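Local atomic coordinates of D-glyceraldehyde dehydrogenase (NADP(+)) (Thermoplasma acidophilum, PDB entry 5IZD), a protein that oxidises D-glyceraldehyde to (R)-glycerate with NADP(+) as hydride acceptor in the non-phosphorylated Entner-Doudoroff pathway, working as a homotetramer. Residues A[139-147]-A[213-224]; A[60-68]-A[161-169]. One frame throughout, in Å; residues are numbered along the deposited sequence.

Contact 1: A[139-147]-A[213-224]; sequences YGIVVALTP and VEHKKVNLITMT. With NAP (NADP nicotinamide-adenine-dinucleotide phosphate), chain I.
Strands 141-145 and 220-224 run parallel, their axes 4.7 Å apart at closest approach and inclined by 19°, and the backbone bonds between them step regularly from Val143 N to Leu220 O as far as Thr224 N to Leu145 O. The pair belongs to the Rossmann-like NADP-binding sheet of the aldehyde dehydrogenase fold; strand 168-172 flanks 130-145 on its other edge, while strand 243-247 continues the sheet beyond 220-224. Where strand 141-145 begins, a side chain adds to the ladder: Asn219 OD1 accepts Ile141 N at 3.0 Å, in its carbonyl plane and on a lone pair, with a nearly straight N-H...O angle of 170°. Ile141 O in turn takes two donors, Asn219 N and Leu220 N. A side chain on Gly140 would run into Asn219 OD1.

One face carries Val142, Ala144, Leu220 and Thr222. Leu220 swings its branch away from the backbone N (chi1 -176°), which carries CD1 over the face of the Tyr139 ring, a CH-pi contact 4.0 Å from the centroid, while CD2 lies alongside the methyls of Val142. Thr222 CG2 packs on Val142 CG1 and on Ala144 CB; its hydroxyl is bonded to Tyr467 and Lys158. On the other face Val143 CG2 meets Val218 CG2 at 3.6 Å, the two side chains crossing at about a right angle, and Leu145 CB rests against Met223 CG. Leu145 CD1 touches Val213 CG1, and both methyls border the adenine of NADP. Where the strands end, Pro147 CB packs on Thr224 O at 3.5 Å, and the ribose hydroxyl O3B of NADP donates to Thr146 O at 2.8 Å.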
loop_
_atom_site.group_PDB
_atom_site.type_symbol
_atom_site.label_atom_id
_atom_site.label_comp_id
_atom_site.label_asym_id
_atom_site.label_seq_id
_atom_site.Cartn_x
_atom_site.Cartn_y
_atom_site.Cartn_z
ATOM N N TYR A 139 -16.021 9.116 8.353
ATOM C CA TYR A 139 -16.085 9.868 9.640
ATOM C C TYR A 139 -17.501 10.202 10.008
ATOM O O TYR A 139 -17.816 10.329 11.182
ATOM C CB TYR A 139 -15.287 11.187 9.618
ATOM C CG TYR A 139 -13.824 11.002 9.804
ATOM C CD1 TYR A 139 -13.026 10.630 8.753
ATOM C CD2 TYR A 139 -13.242 11.185 11.045
ATOM C CE1 TYR A 139 -11.676 10.429 8.932
ATOM C CE2 TYR A 139 -11.871 10.988 11.254
ATOM C CZ TYR A 139 -11.104 10.577 10.201
ATOM O OH TYR A 139 -9.767 10.404 10.340
ATOM N N GLY A 140 -18.363 10.401 9.026
ATOM C CA GLY A 140 -19.735 10.827 9.337
ATOM C C GLY A 140 -20.085 12.134 8.694
ATOM O O GLY A 140 -20.183 12.143 7.498
ATOM N N ILE A 141 -20.233 13.211 9.474
ATOM C CA ILE A 141 -20.554 14.532 8.948
ATOM C C ILE A 141 -19.362 15.443 8.710
ATOM O O ILE A 141 -18.651 15.794 9.656
ATOM C CB ILE A 141 -21.549 15.298 9.853
ATOM C CG1 ILE A 141 -22.770 14.410 10.074
ATOM C CG2 ILE A 141 -21.917 16.626 9.193
ATOM C CD1 ILE A 141 -23.667 14.875 11.201
ATOM N N VAL A 142 -19.151 15.773 7.442
ATOM C CA VAL A 142 -18.050 16.618 6.973
ATOM C C VAL A 142 -18.599 18.062 6.789
ATOM O O VAL A 142 -19.634 18.242 6.143
ATOM C CB VAL A 142 -17.508 16.082 5.609
ATOM C CG1 VAL A 142 -16.562 17.056 4.947
ATOM C CG2 VAL A 142 -16.863 14.722 5.762
ATOM N N VAL A 143 -17.904 19.037 7.364
ATOM C CA VAL A 143 -18.119 20.424 7.112
ATOM C C VAL A 143 -16.998 20.883 6.181
ATOM O O VAL A 143 -15.747 20.626 6.431
ATOM C CB VAL A 143 -18.129 21.257 8.406
ATOM C CG1 VAL A 143 -18.088 22.740 8.078
ATOM C CG2 VAL A 143 -19.346 20.938 9.256
ATOM N N ALA A 144 -17.427 21.473 5.077
ATOM C CA ALA A 144 -16.533 21.949 4.032
ATOM C C ALA A 144 -16.613 23.463 3.937
ATOM O O ALA A 144 -17.708 24.018 3.759
ATOM C CB ALA A 144 -16.874 21.335 2.703
ATOM N N LEU A 145 -15.460 24.121 4.157
ATOM C CA LEU A 145 -15.367 25.566 4.223
ATOM C C LEU A 145 -14.441 25.978 3.095
ATOM O O LEU A 145 -13.224 25.674 3.134
ATOM C CB LEU A 145 -14.834 26.053 5.573
ATOM C CG LEU A 145 -15.666 25.688 6.783
ATOM C CD1 LEU A 145 -14.822 25.875 8.035
ATOM C CD2 LEU A 145 -16.938 26.448 6.879
ATOM N N THR A 146 -14.991 26.641 2.078
ATOM C CA THR A 146 -14.221 26.927 0.854
ATOM C C THR A 146 -13.853 28.400 0.746
ATOM O O THR A 146 -14.600 29.291 1.244
ATOM C CB THR A 146 -14.899 26.408 -0.450
ATOM O OG1 THR A 146 -16.232 26.879 -0.549
ATOM C CG2 THR A 146 -14.927 24.907 -0.413
ATOM N N PRO A 147 -12.679 28.671 0.135
ATOM C CA PRO A 147 -12.257 30.062 -0.094
ATOM C C PRO A 147 -12.772 30.699 -1.419
ATOM O O PRO A 147 -13.461 30.055 -2.221
ATOM C CB PRO A 147 -10.755 29.942 -0.111
ATOM C CG PRO A 147 -10.542 28.640 -0.785
ATOM C CD PRO A 147 -11.684 27.726 -0.404
ATOM N N VAL A 213 -18.290 25.034 13.163
ATOM C CA VAL A 213 -17.117 24.213 13.445
ATOM C C VAL A 213 -17.141 23.550 14.813
ATOM O O VAL A 213 -16.692 22.429 14.920
ATOM C CB VAL A 213 -15.781 24.926 13.241
ATOM C CG1 VAL A 213 -15.692 25.527 11.832
ATOM C CG2 VAL A 213 -15.544 25.983 14.274
ATOM N N GLU A 214 -17.625 24.221 15.850
ATOM C CA GLU A 214 -17.644 23.574 17.186
ATOM C C GLU A 214 -18.844 22.637 17.531
ATOM O O GLU A 214 -18.861 22.057 18.592
ATOM C CB GLU A 214 -17.451 24.620 18.255
ATOM C CG GLU A 214 -18.599 25.573 18.379
ATOM C CD GLU A 214 -18.275 26.774 19.247
ATOM O OE1 GLU A 214 -19.247 27.505 19.554
ATOM O OE2 GLU A 214 -17.103 26.974 19.670
ATOM N N HIS A 215 -19.802 22.484 16.618
ATOM C CA HIS A 215 -21.055 21.752 16.812
ATOM C C HIS A 215 -20.801 20.283 17.227
ATOM O O HIS A 215 -19.995 19.616 16.593
ATOM C CB HIS A 215 -21.844 21.790 15.489
ATOM C CG HIS A 215 -23.288 21.440 15.619
ATOM N ND1 HIS A 215 -23.720 20.145 15.752
ATOM C CD2 HIS A 215 -24.408 22.202 15.581
ATOM C CE1 HIS A 215 -25.038 20.117 15.831
ATOM N NE2 HIS A 215 -25.483 21.351 15.711
ATOM N N LYS A 216 -21.518 19.798 18.237
ATOM C CA LYS A 216 -21.275 18.482 18.859
ATOM C C LYS A 216 -21.292 17.312 17.858
ATOM O O LYS A 216 -20.615 16.286 18.086
ATOM C CB LYS A 216 -22.270 18.199 20.030
ATOM C CG LYS A 216 -22.216 19.173 21.227
ATOM N N LYS A 217 -22.047 17.459 16.768
ATOM C CA LYS A 217 -22.241 16.402 15.755
ATOM C C LYS A 217 -21.273 16.400 14.543
ATOM O O LYS A 217 -21.348 15.516 13.700
ATOM C CB LYS A 217 -23.691 16.463 15.221
ATOM C CG LYS A 217 -24.777 16.397 16.313
ATOM C CD LYS A 217 -26.168 16.450 15.710
ATOM C CE LYS A 217 -27.230 16.129 16.752
ATOM N NZ LYS A 217 -28.463 15.858 15.978
ATOM N N VAL A 218 -20.413 17.404 14.434
ATOM C CA VAL A 218 -19.478 17.500 13.319
ATOM C C VAL A 218 -18.327 16.545 13.549
ATOM O O VAL A 218 -17.756 16.513 14.630
ATOM C CB VAL A 218 -19.022 18.972 13.132
ATOM C CG1 VAL A 218 -17.862 19.101 12.176
ATOM C CG2 VAL A 218 -20.167 19.759 12.577
ATOM N N ASN A 219 -17.960 15.765 12.534
ATOM C CA ASN A 219 -16.869 14.792 12.722
ATOM C C ASN A 219 -15.546 15.146 12.036
ATOM O O ASN A 219 -14.455 14.661 12.450
ATOM C CB ASN A 219 -17.343 13.423 12.238
ATOM C CG ASN A 219 -18.590 12.931 12.977
ATOM O OD1 ASN A 219 -19.629 12.681 12.358
ATOM N ND2 ASN A 219 -18.501 12.813 14.298
ATOM N N LEU A 220 -15.643 15.960 10.975
ATOM C CA LEU A 220 -14.493 16.301 10.141
ATOM C C LEU A 220 -14.739 17.698 9.515
ATOM O O LEU A 220 -15.886 18.070 9.155
ATOM C CB LEU A 220 -14.243 15.230 9.084
ATOM C CG LEU A 220 -13.012 15.366 8.163
ATOM C CD1 LEU A 220 -12.644 14.027 7.582
ATOM C CD2 LEU A 220 -13.371 16.327 6.992
ATOM N N ILE A 221 -13.692 18.501 9.545
ATOM C CA ILE A 221 -13.659 19.826 8.924
ATOM C C ILE A 221 -12.564 19.842 7.864
ATOM O O ILE A 221 -11.369 19.576 8.152
ATOM C CB ILE A 221 -13.454 20.939 9.963
ATOM C CG1 ILE A 221 -14.678 20.982 10.901
ATOM C CG2 ILE A 221 -13.413 22.320 9.288
ATOM C CD1 ILE A 221 -14.415 21.583 12.249
ATOM N N THR A 222 -12.981 20.126 6.640
ATOM C CA THR A 222 -12.108 20.323 5.519
ATOM C C THR A 222 -12.192 21.791 5.064
ATOM O O THR A 222 -13.291 22.289 4.772
ATOM C CB THR A 222 -12.367 19.314 4.384
ATOM O OG1 THR A 222 -11.386 19.516 3.361
ATOM C CG2 THR A 222 -13.752 19.391 3.770
ATOM N N MET A 223 -11.064 22.498 5.078
ATOM C CA MET A 223 -11.070 23.975 4.951
ATOM C C MET A 223 -9.840 24.443 4.220
ATOM O O MET A 223 -8.744 23.865 4.388
ATOM C CB MET A 223 -11.145 24.669 6.320
ATOM C CG MET A 223 -10.936 26.163 6.302
ATOM S SD MET A 223 -9.230 26.708 6.488
ATOM C CE MET A 223 -9.361 28.489 6.701
ATOM N N THR A 224 -10.011 25.496 3.429
ATOM C CA THR A 224 -8.888 26.142 2.785
ATOM C C THR A 224 -9.115 27.642 2.938
ATOM O O THR A 224 -10.245 28.074 2.837
ATOM C CB THR A 224 -8.748 25.685 1.322
ATOM O OG1 THR A 224 -8.443 24.286 1.267
ATOM C CG2 THR A 224 -7.666 26.462 0.565
HETATM P PA NAP I . -10.776 33.004 5.088
HETATM O O1A NAP I . -11.281 34.016 6.068
HETATM O O2A NAP I . -9.721 32.022 5.554
HETATM O O5B NAP I . -12.062 32.196 4.486
HETATM C C5B NAP I . -12.073 30.790 4.151
HETATM C C4B NAP I . -13.426 30.157 4.525
HETATM O O4B NAP I . -13.561 30.099 5.958
HETATM C C3B NAP I . -14.632 30.988 4.042
HETATM O O3B NAP I . -15.734 30.096 3.727
HETATM C C2B NAP I . -14.960 31.829 5.245
HETATM O O2B NAP I . -16.264 32.400 5.214
HETATM C C1B NAP I . -14.760 30.832 6.354
HETATM N N9A NAP I . -14.593 31.400 7.700
HETATM C C8A NAP I . -14.211 32.658 8.053
HETATM N N7A NAP I . -14.187 32.820 9.359
HETATM C C5A NAP I . -14.548 31.567 9.865
HETATM C C6A NAP I . -14.696 31.084 11.166
HETATM N N6A NAP I . -14.470 31.832 12.253
HETATM N N1A NAP I . -15.068 29.798 11.333
HETATM C C2A NAP I . -15.319 29.045 10.246
HETATM N N3A NAP I . -15.217 29.432 8.968
HETATM C C4A NAP I . -14.810 30.717 8.856
HETATM O O3 NAP I . -10.220 33.802 3.832
HETATM P PN NAP I . -10.154 35.384 3.541
HETATM O O1N NAP I . -11.558 35.953 3.433
HETATM O O2N NAP I . -9.327 35.632 2.304
HETATM O O5D NAP I . -9.447 35.979 4.785
HETATM P P2B NAP I . -16.415 34.022 4.899
HETATM O O1X NAP I . -17.915 34.333 5.022
HETATM O O2X NAP I . -15.971 34.265 3.535
HETATM O O3X NAP I . -15.647 34.806 5.910
#

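Contact 2: A[60-68]-A[161-169]; sequences GSVERSKII and PALLTGNTV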
loop_
_atom_site.group_PDB
_atom_site.type_symbol
_atom_site.label_atom_id
_atom_site.label_comp_id
_atom_site.label_asym_id
_atom_site.label_seq_id
_atom_site.Cartn_x
_atom_site.Cartn_y
_atom_site.Cartn_z
ATOM N N GLY A 60 -22.862 2.062 -0.605
ATOM C CA GLY A 60 -21.567 1.654 -1.114
ATOM C C GLY A 60 -20.943 2.646 -2.098
ATOM O O GLY A 60 -21.630 3.469 -2.723
ATOM N N SER A 61 -19.629 2.512 -2.252
ATOM C CA SER A 61 -18.877 3.442 -3.069
ATOM C C SER A 61 -19.251 3.383 -4.560
ATOM O O SER A 61 -19.300 4.439 -5.213
ATOM C CB SER A 61 -17.374 3.288 -2.837
ATOM O OG SER A 61 -16.884 2.086 -3.389
ATOM N N VAL A 62 -19.610 2.208 -5.091
ATOM C CA VAL A 62 -19.929 2.107 -6.549
ATOM C C VAL A 62 -21.162 2.941 -6.919
ATOM O O VAL A 62 -21.140 3.729 -7.889
ATOM C CB VAL A 62 -20.166 0.669 -7.057
ATOM C CG1 VAL A 62 -20.603 0.630 -8.525
ATOM C CG2 VAL A 62 -18.908 -0.162 -6.895
ATOM N N GLU A 63 -22.226 2.733 -6.156
ATOM C CA GLU A 63 -23.449 3.486 -6.368
ATOM C C GLU A 63 -23.244 4.977 -6.085
ATOM O O GLU A 63 -23.793 5.787 -6.803
ATOM C CB GLU A 63 -24.578 2.903 -5.537
ATOM C CG GLU A 63 -25.094 1.550 -6.063
ATOM C CD GLU A 63 -25.553 1.538 -7.537
ATOM O OE1 GLU A 63 -25.241 0.574 -8.259
ATOM O OE2 GLU A 63 -26.173 2.492 -8.036
ATOM N N ARG A 64 -22.408 5.328 -5.097
ATOM C CA ARG A 64 -22.166 6.726 -4.832
ATOM C C ARG A 64 -21.392 7.311 -6.011
ATOM O O ARG A 64 -21.701 8.412 -6.449
ATOM C CB ARG A 64 -21.472 6.984 -3.476
ATOM C CG ARG A 64 -22.296 6.677 -2.244
ATOM C CD ARG A 64 -21.607 7.108 -0.966
ATOM N NE ARG A 64 -20.308 6.453 -0.728
ATOM C CZ ARG A 64 -20.077 5.339 -0.012
ATOM N NH1 ARG A 64 -21.070 4.715 0.612
ATOM N NH2 ARG A 64 -18.818 4.880 0.117
ATOM N N SER A 65 -20.410 6.558 -6.534
ATOM C CA SER A 65 -19.662 6.975 -7.691
ATOM C C SER A 65 -20.542 7.210 -8.888
ATOM O O SER A 65 -20.231 8.089 -9.626
ATOM C CB SER A 65 -18.499 6.034 -8.072
ATOM O OG SER A 65 -18.944 4.853 -8.705
ATOM N N LYS A 66 -21.597 6.438 -9.097
ATOM C CA LYS A 66 -22.461 6.640 -10.297
ATOM C C LYS A 66 -23.158 8.013 -10.296
ATOM O O LYS A 66 -23.257 8.683 -11.366
ATOM C CB LYS A 66 -23.516 5.553 -10.418
ATOM C CG LYS A 66 -22.910 4.181 -10.735
ATOM C CD LYS A 66 -23.967 3.090 -10.910
ATOM C CE LYS A 66 -23.259 1.786 -11.250
ATOM N NZ LYS A 66 -24.231 0.678 -11.103
ATOM N N ILE A 67 -23.624 8.403 -9.106
ATOM C CA ILE A 67 -24.243 9.728 -8.848
ATOM C C ILE A 67 -23.189 10.828 -9.050
ATOM O O ILE A 67 -23.463 11.816 -9.709
ATOM C CB ILE A 67 -24.804 9.836 -7.410
ATOM C CG1 ILE A 67 -25.975 8.883 -7.204
ATOM C CG2 ILE A 67 -25.211 11.277 -7.119
ATOM C CD1 ILE A 67 -26.351 8.636 -5.736
ATOM N N ILE A 68 -21.980 10.628 -8.528
ATOM C CA ILE A 68 -20.925 11.627 -8.695
ATOM C C ILE A 68 -20.502 11.787 -10.165
ATOM O O ILE A 68 -20.246 12.960 -10.619
ATOM C CB ILE A 68 -19.699 11.323 -7.799
ATOM C CG1 ILE A 68 -20.071 11.422 -6.310
ATOM C CG2 ILE A 68 -18.494 12.214 -8.124
ATOM C CD1 ILE A 68 -19.169 10.634 -5.394
ATOM N N PRO A 161 -14.325 13.838 -2.858
ATOM C CA PRO A 161 -13.801 12.734 -2.040
ATOM C C PRO A 161 -14.640 12.486 -0.794
ATOM O O PRO A 161 -14.717 11.344 -0.324
ATOM C CB PRO A 161 -12.402 13.209 -1.620
ATOM C CG PRO A 161 -12.417 14.703 -1.802
ATOM C CD PRO A 161 -13.360 14.951 -2.932
ATOM N N ALA A 162 -15.182 13.538 -0.209
ATOM C CA ALA A 162 -16.035 13.376 0.972
ATOM C C ALA A 162 -17.234 12.484 0.682
ATOM O O ALA A 162 -17.501 11.486 1.414
ATOM C CB ALA A 162 -16.469 14.731 1.548
ATOM N N LEU A 163 -17.898 12.788 -0.429
ATOM C CA LEU A 163 -19.043 12.003 -0.861
ATOM C C LEU A 163 -18.686 10.589 -1.331
ATOM O O LEU A 163 -19.393 9.653 -1.021
ATOM C CB LEU A 163 -19.819 12.759 -1.955
ATOM C CG LEU A 163 -20.490 14.052 -1.456
ATOM C CD1 LEU A 163 -21.022 14.874 -2.643
ATOM C CD2 LEU A 163 -21.639 13.850 -0.477
ATOM N N LEU A 164 -17.600 10.418 -2.077
ATOM C CA LEU A 164 -17.255 9.115 -2.601
ATOM C C LEU A 164 -17.049 8.156 -1.439
ATOM O O LEU A 164 -17.562 7.027 -1.476
ATOM C CB LEU A 164 -16.029 9.208 -3.516
ATOM C CG LEU A 164 -15.507 7.934 -4.179
ATOM C CD1 LEU A 164 -14.725 6.961 -3.264
ATOM C CD2 LEU A 164 -16.642 7.237 -4.863
ATOM N N THR A 165 -16.351 8.642 -0.398
ATOM C CA THR A 165 -16.061 7.861 0.773
ATOM C C THR A 165 -17.238 7.604 1.711
ATOM O O THR A 165 -17.073 6.906 2.682
ATOM C CB THR A 165 -14.865 8.464 1.554
ATOM O OG1 THR A 165 -15.097 9.821 1.873
ATOM C CG2 THR A 165 -13.604 8.344 0.734
ATOM N N GLY A 166 -18.414 8.176 1.439
ATOM C CA GLY A 166 -19.620 7.856 2.205
ATOM C C GLY A 166 -19.947 8.833 3.338
ATOM O O GLY A 166 -20.760 8.498 4.166
ATOM N N ASN A 167 -19.311 10.017 3.378
ATOM C CA ASN A 167 -19.626 11.026 4.348
ATOM C C ASN A 167 -20.766 11.858 3.811
ATOM O O ASN A 167 -20.913 11.970 2.597
ATOM C CB ASN A 167 -18.464 11.957 4.627
ATOM C CG ASN A 167 -17.237 11.229 5.171
ATOM O OD1 ASN A 167 -17.116 10.991 6.390
ATOM N ND2 ASN A 167 -16.290 10.894 4.265
ATOM N N THR A 168 -21.535 12.453 4.716
ATOM C CA THR A 168 -22.560 13.431 4.335
ATOM C C THR A 168 -21.930 14.777 4.560
ATOM O O THR A 168 -20.921 14.875 5.309
ATOM C CB THR A 168 -23.831 13.310 5.162
ATOM O OG1 THR A 168 -23.484 13.393 6.534
ATOM C CG2 THR A 168 -24.483 11.975 4.902
ATOM N N VAL A 169 -22.464 15.804 3.902
ATOM C CA VAL A 169 -21.735 17.058 3.768
ATOM C C VAL A 169 -22.632 18.295 3.988
ATOM O O VAL A 169 -23.754 18.370 3.454
ATOM C CB VAL A 169 -21.076 17.208 2.373
ATOM C CG1 VAL A 169 -20.406 18.577 2.225
ATOM C CG2 VAL A 169 -20.124 16.085 2.060
#
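The Arg64 chain leaves its helix with CG beside the backbone N (chi1 -68°), extends through chi2 and then bends at chi3 (-61°), a turn that lays the guanidinium against the end of helix 153-164 and brings NE within 2.9 Å of Leu164 O. NH2 reaches the same oxygen at 3.0 Å, so one carbonyl is gripped side-on by two nitrogens. The oxygen lies in the guanidinium plane, whereas NE stands well above the carbonyl plane and NH2 is tilted from it by 19°. Gly166 CA covers the centre of one guanidinium face at 3.3 Å; the opposite face has Gly60 C and Ser61 N towards its rim. The flat group is thus sandwiched between its own helix and the turn it binds, and NH1 is held by Trp56 O.

An alanine in place of Arg64 is likely to leave Leu164 O without both of these donors and to open a gap between Gly166 and the 60-61 backbone.

Beyond this grip, methyl and methylene groups do the packing. Leu164, its CG swung away from the backbone N, points CD2 at Ser65 CB and Ser61 O. Ile68 CD1 abuts the backbone at Leu164 N, at 3.7 Å, and touches the CB atoms of Leu163 and Leu164; helix 94-112 packs on the same isoleucine. Positive phi at Gly166, with Gly166 N returning to Leu163 O and Asn167 N to Ala162 O, defines the Schellman motif that closes helix 153-164, here bound by an arginine from a neighbouring helix.

The centres of the two contacts lie about 17 Å apart, yet the contacts meet in the same sheet, where strands 130-145 and 168-172 are neighbours. Their segments alternate along the chain, in the order 60-68, 139-147, 161-169 and 213-224. Helix 153-164 follows strand 130-145 and leads into strand 168-172, making a beta-alpha-beta crossover whose returning end contact 2 ties to helix 39-77. The strands join through Val142 N and Thr168 O, 2.9 Å apart, and ahead of strand 168-172 the side-chain OD1 of Asn167 lies 3.0 Å from Gly140 N; both are probable hydrogen bonds. Contact 1 reaches the cofactor at its C-terminal strand ends; contact 2 fastens a long helix at the opposite end of this sheet.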